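Local coordinates for protein hydroxylase (Rhodococcus sp., PDB 2OR0) that probably acts as a flavin-dependent hydroxylase related to the acyl-CoA dehydrogenases, using reduced flavin and molecular oxygen to add one oxygen atom to a substrate, at residues T140-G144 and G145-K149; A217-G221 and Y222-N226; P292-L295 and S296-E300; G268-A271 and C272-V276. All blocks are in the same frame, centred on the assembly; numbering follows the deposited sequence.

Contact 1: T140-G144 and G145-K149; sequences TPVDG and GYVLK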
loop_
_atom_site.group_PDB
_atom_site.type_symbol
_atom_site.label_atom_id
_atom_site.label_comp_id
_atom_site.label_asym_id
_atom_site.label_seq_id
_atom_site.Cartn_x
_atom_site.Cartn_y
_atom_site.Cartn_z
ATOM N N THR A 140 -11.974 1.313 24.801
ATOM C CA THR A 140 -12.572 0.904 26.082
ATOM C C THR A 140 -13.890 0.189 25.815
ATOM O O THR A 140 -14.809 0.790 25.232
ATOM C CB THR A 140 -12.814 2.133 27.036
ATOM O OG1 THR A 140 -11.561 2.798 27.280
ATOM C CG2 THR A 140 -13.409 1.671 28.372
ATOM N N PRO A 141 -13.993 -1.092 26.225
ATOM C CA PRO A 141 -15.258 -1.815 26.046
ATOM C C PRO A 141 -16.361 -1.195 26.886
ATOM O O PRO A 141 -16.199 -1.023 28.110
ATOM C CB PRO A 141 -14.962 -3.220 26.566
ATOM C CG PRO A 141 -13.482 -3.302 26.705
ATOM C CD PRO A 141 -12.970 -1.919 26.887
ATOM N N VAL A 142 -17.444 -0.822 26.219
ATOM C CA VAL A 142 -18.672 -0.432 26.891
ATOM C C VAL A 142 -19.822 -1.264 26.316
ATOM O O VAL A 142 -19.670 -1.931 25.276
ATOM C CB VAL A 142 -18.962 1.060 26.693
ATOM C CG1 VAL A 142 -17.878 1.909 27.379
ATOM C CG2 VAL A 142 -19.060 1.406 25.200
ATOM N N ASP A 143 -20.978 -1.218 26.968
ATOM C CA ASP A 143 -22.143 -1.919 26.432
ATOM C C ASP A 143 -22.463 -1.486 24.976
ATOM O O ASP A 143 -22.622 -0.298 24.683
ATOM C CB ASP A 143 -23.359 -1.768 27.368
ATOM C CG ASP A 143 -24.589 -2.487 26.832
ATOM O OD1 ASP A 143 -24.667 -3.733 26.989
ATOM O OD2 ASP A 143 -25.454 -1.807 26.219
ATOM N N GLY A 144 -22.493 -2.454 24.058
ATOM C CA GLY A 144 -22.759 -2.139 22.641
ATOM C C GLY A 144 -21.531 -1.958 21.736
ATOM O O GLY A 144 -21.666 -1.912 20.507
ATOM N N GLY A 145 -20.345 -1.863 22.330
ATOM C CA GLY A 145 -19.109 -1.697 21.556
ATOM C C GLY A 145 -17.924 -1.157 22.340
ATOM O O GLY A 145 -17.539 -1.702 23.373
ATOM N N TYR A 146 -17.317 -0.087 21.833
ATOM C CA TYR A 146 -16.119 0.456 22.489
ATOM C C TYR A 146 -16.102 1.954 22.409
ATOM O O TYR A 146 -16.744 2.537 21.519
ATOM C CB TYR A 146 -14.850 -0.074 21.816
ATOM C CG TYR A 146 -14.767 -1.579 21.750
ATOM C CD1 TYR A 146 -14.030 -2.288 22.688
ATOM C CD2 TYR A 146 -15.421 -2.289 20.734
ATOM C CE1 TYR A 146 -13.948 -3.669 22.639
ATOM C CE2 TYR A 146 -15.337 -3.695 20.658
ATOM C CZ TYR A 146 -14.601 -4.363 21.615
ATOM O OH TYR A 146 -14.518 -5.728 21.573
ATOM N N VAL A 147 -15.337 2.587 23.309
ATOM C CA VAL A 147 -15.052 4.015 23.135
ATOM C C VAL A 147 -13.555 4.177 22.847
ATOM O O VAL A 147 -12.705 3.605 23.549
ATOM C CB VAL A 147 -15.528 4.908 24.309
ATOM C CG1 VAL A 147 -15.415 6.353 23.921
ATOM C CG2 VAL A 147 -17.021 4.617 24.644
ATOM N N LEU A 148 -13.273 4.956 21.809
ATOM C CA LEU A 148 -11.945 5.034 21.214
ATOM C C LEU A 148 -11.248 6.370 21.482
ATOM O O LEU A 148 -11.821 7.420 21.291
ATOM C CB LEU A 148 -12.039 4.822 19.695
ATOM C CG LEU A 148 -10.689 4.553 19.009
ATOM C CD1 LEU A 148 -10.260 3.113 19.202
ATOM C CD2 LEU A 148 -10.819 4.880 17.542
ATOM N N LYS A 149 -9.996 6.289 21.887
ATOM C CA LYS A 149 -9.150 7.466 22.007
ATOM C C LYS A 149 -7.742 7.158 21.477
ATOM O O LYS A 149 -7.174 6.122 21.785
ATOM C CB LYS A 149 -9.052 7.900 23.470
ATOM C CG LYS A 149 -8.313 9.201 23.632
ATOM C CD LYS A 149 -7.847 9.461 25.050
ATOM C CE LYS A 149 -7.292 10.904 25.114
ATOM N NZ LYS A 149 -6.141 10.869 25.983
#

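Contact 2: A217-G221 and Y222-N226; sequences AFVPG and YRTLN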
loop_
_atom_site.group_PDB
_atom_site.type_symbol
_atom_site.label_atom_id
_atom_site.label_comp_id
_atom_site.label_asym_id
_atom_site.label_seq_id
_atom_site.Cartn_x
_atom_site.Cartn_y
_atom_site.Cartn_z
ATOM N N ALA A 217 -14.622 8.560 20.798
ATOM C CA ALA A 217 -15.678 8.234 19.859
ATOM C C ALA A 217 -16.215 6.854 20.172
ATOM O O ALA A 217 -15.452 5.897 20.333
ATOM C CB ALA A 217 -15.157 8.278 18.445
ATOM N N PHE A 218 -17.537 6.751 20.250
ATOM C CA PHE A 218 -18.170 5.456 20.435
ATOM C C PHE A 218 -18.143 4.686 19.112
ATOM O O PHE A 218 -18.536 5.225 18.075
ATOM C CB PHE A 218 -19.626 5.601 20.911
ATOM C CG PHE A 218 -20.393 4.302 20.894
ATOM C CD1 PHE A 218 -20.104 3.304 21.820
ATOM C CD2 PHE A 218 -21.391 4.075 19.941
ATOM C CE1 PHE A 218 -20.809 2.090 21.813
ATOM C CE2 PHE A 218 -22.096 2.869 19.928
ATOM C CZ PHE A 218 -21.802 1.883 20.849
ATOM N N VAL A 219 -17.677 3.440 19.178
ATOM C CA VAL A 219 -17.643 2.553 18.015
ATOM C C VAL A 219 -18.459 1.281 18.329
ATOM O O VAL A 219 -18.077 0.489 19.197
ATOM C CB VAL A 219 -16.178 2.181 17.599
ATOM C CG1 VAL A 219 -16.187 1.271 16.355
ATOM C CG2 VAL A 219 -15.329 3.445 17.325
ATOM N N PRO A 220 -19.604 1.106 17.645
ATOM C CA PRO A 220 -20.434 -0.107 17.805
ATOM C C PRO A 220 -19.681 -1.402 17.481
ATOM O O PRO A 220 -18.740 -1.375 16.667
ATOM C CB PRO A 220 -21.587 0.106 16.808
ATOM C CG PRO A 220 -21.194 1.281 15.942
ATOM C CD PRO A 220 -20.175 2.079 16.690
ATOM N N GLY A 221 -20.072 -2.516 18.117
ATOM C CA GLY A 221 -19.444 -3.829 17.903
ATOM C C GLY A 221 -19.366 -4.237 16.423
ATOM O O GLY A 221 -18.341 -4.769 15.965
ATOM N N TYR A 222 -20.432 -3.961 15.670
ATOM C CA TYR A 222 -20.516 -4.370 14.265
ATOM C C TYR A 222 -19.553 -3.594 13.336
ATOM O O TYR A 222 -19.388 -3.964 12.164
ATOM C CB TYR A 222 -21.969 -4.298 13.752
ATOM C CG TYR A 222 -22.485 -2.903 13.424
ATOM C CD1 TYR A 222 -22.236 -2.325 12.192
ATOM C CD2 TYR A 222 -23.253 -2.180 14.357
ATOM C CE1 TYR A 222 -22.694 -1.052 11.893
ATOM C CE2 TYR A 222 -23.722 -0.914 14.066
ATOM C CZ TYR A 222 -23.448 -0.357 12.836
ATOM O OH TYR A 222 -23.903 0.906 12.550
ATOM N N ARG A 223 -18.936 -2.533 13.870
ATOM C CA ARG A 223 -17.936 -1.730 13.143
ATOM C C ARG A 223 -16.510 -2.077 13.543
ATOM O O ARG A 223 -15.586 -1.299 13.321
ATOM C CB ARG A 223 -18.177 -0.234 13.353
ATOM C CG ARG A 223 -19.338 0.301 12.551
ATOM C CD ARG A 223 -19.414 1.772 12.738
ATOM N NE ARG A 223 -20.611 2.358 12.161
ATOM C CZ ARG A 223 -21.023 3.604 12.418
ATOM N NH1 ARG A 223 -20.332 4.388 13.256
ATOM N NH2 ARG A 223 -22.125 4.071 11.831
ATOM N N THR A 224 -16.332 -3.253 14.128
ATOM C CA THR A 224 -15.025 -3.715 14.538
ATOM C C THR A 224 -14.748 -5.119 13.995
ATOM O O THR A 224 -15.685 -5.865 13.666
ATOM C CB THR A 224 -14.848 -3.700 16.088
ATOM O OG1 THR A 224 -15.447 -4.854 16.670
ATOM C CG2 THR A 224 -15.459 -2.459 16.719
ATOM N N LEU A 225 -13.466 -5.445 13.872
ATOM C CA LEU A 225 -13.003 -6.816 13.721
ATOM C C LEU A 225 -11.905 -7.043 14.739
ATOM O O LEU A 225 -11.184 -6.114 15.104
ATOM C CB LEU A 225 -12.458 -7.081 12.312
ATOM C CG LEU A 225 -13.469 -7.001 11.159
ATOM C CD1 LEU A 225 -12.816 -6.920 9.760
ATOM C CD2 LEU A 225 -14.509 -8.174 11.235
ATOM N N ASN A 226 -11.796 -8.274 15.210
ATOM C CA ASN A 226 -10.698 -8.686 16.034
ATOM C C ASN A 226 -9.434 -8.801 15.135
ATOM O O ASN A 226 -9.420 -9.595 14.177
ATOM C CB ASN A 226 -11.095 -10.019 16.668
ATOM C CG ASN A 226 -10.032 -10.619 17.510
ATOM O OD1 ASN A 226 -8.831 -10.391 17.309
ATOM N ND2 ASN A 226 -10.457 -11.422 18.478
#

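Contact 3: P292-L295 and S296-E300; sequences PYVL and SAIGE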
loop_
_atom_site.group_PDB
_atom_site.type_symbol
_atom_site.label_atom_id
_atom_site.label_comp_id
_atom_site.label_asym_id
_atom_site.label_seq_id
_atom_site.Cartn_x
_atom_site.Cartn_y
_atom_site.Cartn_z
ATOM N N PRO A 292 29.736 3.145 -21.535
ATOM C CA PRO A 292 29.491 1.740 -21.179
ATOM C C PRO A 292 29.294 1.512 -19.651
ATOM O O PRO A 292 28.578 0.556 -19.251
ATOM C CB PRO A 292 30.763 1.035 -21.663
ATOM C CG PRO A 292 31.867 2.097 -21.479
ATOM C CD PRO A 292 31.137 3.371 -21.948
ATOM N N TYR A 293 29.913 2.382 -18.839
ATOM C CA TYR A 293 29.838 2.308 -17.375
ATOM C C TYR A 293 28.432 2.645 -16.923
ATOM O O TYR A 293 27.837 1.876 -16.167
ATOM C CB TYR A 293 30.874 3.228 -16.695
ATOM C CG TYR A 293 32.223 3.241 -17.426
ATOM C CD1 TYR A 293 33.084 2.144 -17.364
ATOM C CD2 TYR A 293 32.604 4.344 -18.204
ATOM C CE1 TYR A 293 34.304 2.157 -18.042
ATOM C CE2 TYR A 293 33.820 4.373 -18.884
ATOM C CZ TYR A 293 34.651 3.288 -18.821
ATOM O OH TYR A 293 35.854 3.302 -19.493
ATOM N N VAL A 294 27.891 3.750 -17.421
ATOM C CA VAL A 294 26.543 4.184 -17.049
ATOM C C VAL A 294 25.482 3.267 -17.640
ATOM O O VAL A 294 24.509 2.936 -16.975
ATOM C CB VAL A 294 26.244 5.643 -17.469
ATOM C CG1 VAL A 294 24.730 5.989 -17.298
ATOM C CG2 VAL A 294 27.109 6.638 -16.694
ATOM N N LEU A 295 25.663 2.858 -18.896
ATOM C CA LEU A 295 24.663 2.017 -19.551
ATOM C C LEU A 295 24.587 0.608 -18.948
ATOM O O LEU A 295 23.510 0.058 -18.803
ATOM C CB LEU A 295 24.840 1.975 -21.095
ATOM C CG LEU A 295 24.484 3.266 -21.862
ATOM C CD1 LEU A 295 24.349 3.015 -23.377
ATOM C CD2 LEU A 295 23.209 3.857 -21.388
ATOM N N SER A 296 25.723 0.028 -18.592
ATOM C CA SER A 296 25.675 -1.301 -17.973
ATOM C C SER A 296 25.068 -1.234 -16.566
ATOM O O SER A 296 24.354 -2.149 -16.159
ATOM C CB SER A 296 27.027 -1.978 -17.958
ATOM O OG SER A 296 27.977 -1.218 -17.258
ATOM N N ALA A 297 25.301 -0.124 -15.861
ATOM C CA ALA A 297 24.692 0.075 -14.544
ATOM C C ALA A 297 23.186 0.245 -14.639
ATOM O O ALA A 297 22.478 -0.241 -13.778
ATOM C CB ALA A 297 25.313 1.256 -13.825
ATOM N N ILE A 298 22.695 0.900 -15.686
ATOM C CA ILE A 298 21.234 0.943 -15.942
ATOM C C ILE A 298 20.628 -0.450 -16.140
ATOM O O ILE A 298 19.551 -0.745 -15.603
ATOM C CB ILE A 298 20.824 1.862 -17.150
ATOM C CG1 ILE A 298 21.139 3.326 -16.844
ATOM C CG2 ILE A 298 19.300 1.677 -17.506
ATOM C CD1 ILE A 298 21.053 4.272 -18.078
ATOM N N GLY A 299 21.301 -1.288 -16.935
ATOM C CA GLY A 299 20.874 -2.689 -17.111
ATOM C C GLY A 299 20.818 -3.438 -15.776
ATOM O O GLY A 299 19.844 -4.124 -15.486
ATOM N N GLU A 300 21.849 -3.281 -14.951
ATOM C CA GLU A 300 21.899 -3.958 -13.675
ATOM C C GLU A 300 20.713 -3.564 -12.807
ATOM O O GLU A 300 20.057 -4.426 -12.228
ATOM C CB GLU A 300 23.191 -3.633 -12.922
ATOM C CG GLU A 300 24.450 -4.123 -13.597
ATOM C CD GLU A 300 25.740 -3.643 -12.894
ATOM O OE1 GLU A 300 25.687 -2.680 -12.074
ATOM O OE2 GLU A 300 26.819 -4.219 -13.198
#

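Contact 4: G268-A271 and C272-V276; sequences GALA and CHIAV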
loop_
_atom_site.group_PDB
_atom_site.type_symbol
_atom_site.label_atom_id
_atom_site.label_comp_id
_atom_site.label_asym_id
_atom_site.label_seq_id
_atom_site.Cartn_x
_atom_site.Cartn_y
_atom_site.Cartn_z
ATOM N N GLY A 268 8.983 4.123 -12.394
ATOM C CA GLY A 268 8.918 5.537 -12.749
ATOM C C GLY A 268 10.272 6.258 -12.743
ATOM O O GLY A 268 10.565 6.993 -13.675
ATOM N N ALA A 269 11.081 6.061 -11.691
ATOM C CA ALA A 269 12.412 6.667 -11.584
ATOM C C ALA A 269 13.313 6.210 -12.740
ATOM O O ALA A 269 14.000 7.034 -13.387
ATOM C CB ALA A 269 13.066 6.287 -10.249
ATOM N N LEU A 270 13.310 4.896 -12.977
ATOM C CA LEU A 270 14.052 4.282 -14.076
ATOM C C LEU A 270 13.611 4.878 -15.408
ATOM O O LEU A 270 14.460 5.293 -16.205
ATOM C CB LEU A 270 13.853 2.762 -14.090
ATOM C CG LEU A 270 14.440 1.942 -15.268
ATOM C CD1 LEU A 270 15.983 1.933 -15.252
ATOM C CD2 LEU A 270 13.944 0.507 -15.194
ATOM N N ALA A 271 12.298 4.949 -15.633
ATOM C CA ALA A 271 11.773 5.559 -16.878
ATOM C C ALA A 271 12.257 7.006 -17.039
ATOM O O ALA A 271 12.735 7.400 -18.109
ATOM C CB ALA A 271 10.245 5.496 -16.923
ATOM N N CYS A 272 12.140 7.799 -15.974
ATOM C CA CYS A 272 12.685 9.158 -15.963
ATOM C C CYS A 272 14.181 9.190 -16.273
ATOM O O CYS A 272 14.643 10.033 -17.020
ATOM C CB CYS A 272 12.449 9.806 -14.589
ATOM S SG CYS A 272 10.725 10.248 -14.280
ATOM N N HIS A 273 14.946 8.305 -15.654
ATOM C CA HIS A 273 16.381 8.264 -15.844
ATOM C C HIS A 273 16.694 7.996 -17.331
ATOM O O HIS A 273 17.517 8.686 -17.931
ATOM C CB HIS A 273 16.964 7.172 -14.964
ATOM C CG HIS A 273 18.456 7.111 -14.976
ATOM N ND1 HIS A 273 19.250 8.207 -14.716
ATOM C CD2 HIS A 273 19.301 6.073 -15.176
ATOM C CE1 HIS A 273 20.519 7.851 -14.775
ATOM N NE2 HIS A 273 20.579 6.559 -15.051
ATOM N N ILE A 274 16.029 6.995 -17.910
ATOM C CA ILE A 274 16.270 6.606 -19.308
ATOM C C ILE A 274 15.960 7.795 -20.237
ATOM O O ILE A 274 16.796 8.156 -21.058
ATOM C CB ILE A 274 15.487 5.297 -19.688
ATOM C CG1 ILE A 274 16.219 4.089 -19.087
ATOM C CG2 ILE A 274 15.320 5.167 -21.219
ATOM C CD1 ILE A 274 15.388 2.846 -18.980
ATOM N N ALA A 275 14.802 8.427 -20.049
ATOM C CA ALA A 275 14.405 9.594 -20.839
ATOM C C ALA A 275 15.412 10.756 -20.816
ATOM O O ALA A 275 15.615 11.442 -21.819
ATOM C CB ALA A 275 13.029 10.078 -20.418
ATOM N N VAL A 276 16.036 10.979 -19.668
ATOM C CA VAL A 276 17.070 11.993 -19.547
ATOM C C VAL A 276 18.385 11.515 -20.183
ATOM O O VAL A 276 19.015 12.268 -20.926
ATOM C CB VAL A 276 17.260 12.444 -18.062
ATOM C CG1 VAL A 276 18.427 13.395 -17.920
ATOM C CG2 VAL A 276 15.981 13.104 -17.546
#

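Contact 1: T140-G144 and G145-K149
T140 and V147 face each other as an antiparallel hydrogen-bonded pair: T140 N reaches V147 O at 2.7 Å and V147 N reaches T140 O at 2.7 Å. Nearer the turn, V142 and G145 are joined by two 3.0 Å bonds, V142 N to G145 O and G145 N to V142 O, closing a two-residue beta hairpin through a type II turn. G144 (phi 95°) and G145 both adopt backbone angles at which a side chain would jam against the preceding carbonyl. Between these pairs lies the non-hydrogen-bonded pair P141 and Y146, whose CA atoms are 4.3 Å apart. With CG anti to the carbonyl carbon (chi1 -55°), the Y146 ring leans obliquely on P141, CD1 being 3.6 Å from P141 CA. The opposite sheet face carries a diagonal pair, V142 CG2 meeting V147 CG2 at 3.8 Å. An alanine in place of Y146 would lack the ring, which is likely to leave P141 without this apolar partner and open a gap beside V170. Strand 145-155 also bonds to strand 217-220 through Y146 and V219, while the Y146 ring packs on V170 of strand 163-170 and L183 of strand 182-188.

Contact 2: A217-G221 and Y222-N226
P220 meets both Y222 and R223, making its ring the main apolar element of this tight turn. Its CB lies 3.6 Å from Y222 CE2, the aromatic ring approaching obliquely; CG of Y222 takes the crowded position between backbone N and carbonyl carbon (chi1 77°), turning the ring back along the chain. P220 CG also touches R223 CD at 3.7 Å and lies over one face of the guanidinium, whose polar end is directed to E119 by a salt bridge from NE. G221 contributes backbone instead. Its carbonyl O accepts twice from T224: from OG1 at 3.0 Å, only 16° out of the carbonyl plane, and from N at 3.1 Å, from well above that plane (54°). Just before it, R223 N bonds to P220 O at 3.0 Å. The methyl of T224 is turned to the preceding strand, CG2 lying 3.8 Å from V219 CG1. A valine in place of T224 has no hydroxyl, and G221 O would probably be left with only the steep backbone bond of this pair. Two successive bonds from residue i+3 back to residue i define a short 3-10 turn. It connects strand 217-220, paired with strand 145-155, to strand 224-226, paired with strand 182-188, a sharp connection within the beta-sheet domain characteristic of the acyl-CoA dehydrogenase fold.

Contact 3: P292-L295 and S296-E300
S296 folds its hydroxyl back over its own backbone (chi1 59°), which brings OG to 2.7 Å from P292 O. That carbonyl therefore accepts two bonds from one residue: OG donates in the carbonyl plane, whereas S296 N, at 3.0 Å from P292 O, donates from 41° above it. Because the two donors approach in different directions, both fit round the same oxygen. I298 projects roughly at right angles to the S296 hydroxyl. Its CG1 is anti to the carbonyl carbon (chi1 -66°), sending the extended side chain back toward the preceding turn, where CD1 lies 4.1 Å from V294 CG1 and 4.0 Å from L295 CD2. The L295 and I298 side chains lie alongside each other, pointing the same way. At the start of the segment, P292 CG sits 3.9 Å above the Y293 ring plane, over its centre. I298 N donates to V294 O at 3.0 Å, and G299 N to L295 O at 3.2 Å, giving the regular i to i+4 ladder. D291, just ahead, accepts from V294 N through OD1. Thus a proline whose carbonyl is doubly gripped by S296 opens the long helix 292-324 of the C-terminal acyl-CoA dehydrogenase-like domain.

Contact 4: G268-A271 and C272-V276
L270 and I274 meet one turn apart along the helix, and the carbonyls of that turn are all engaged. Those of 268-271 each accept from the amide four residues on: G268 O from C272 N at 2.9 Å, A269 O from H273 N at 2.8 Å, L270 O from I274 N at 2.9 Å and A271 O from A275 N at 3.0 Å. The C272 and A275 bonds are nearly straight, at 171° and 172°, and I274 N arrives almost end-on to the L270 carbonyl. C272 O continues the series by accepting from V276 N, while H273 O also receives a weak bond from the side chain of Q277. The sulfur of C272 stands 3.3 Å from G268 O. Beside this ladder, the L270 and I274 side chains run in the same direction, with CD1 of L270 3.9 Å from CD1 of I274. H273 places CG anti to its backbone N (chi1 -175°), which leads the imidazole away from the preceding turn toward other helices. Around helix 250-277, C272 and A269 pack on F373 of helix 370-381, L270 and H273 on I298 of helix 292-324, and the same two residues on I355 of helix 331-356.

Along the chain the order is contact 1, contact 2, contact 4, contact 3, forming two separate pairs. Contacts 1 and 2 have centres 8 Å apart and share one sheet, with strand 145-155 beside strand 217-220; L148 N lies 2.8 Å from A217 O, a probable hydrogen bond. Contacts 3 and 4, centres 13 Å apart, lie on successive helices 292-324 and 250-277, where I298 CG1 packs 3.7 Å from H273 CD2. The pairs occupy opposite sides of the chain's centre, contacts 1 and 3 being about 58 Å apart between centres. This is consistent with the acyl-CoA dehydrogenase fold: N-terminal helices, a middle beta domain (contacts 1 and 2) and C-terminal helices (contacts 3 and 4).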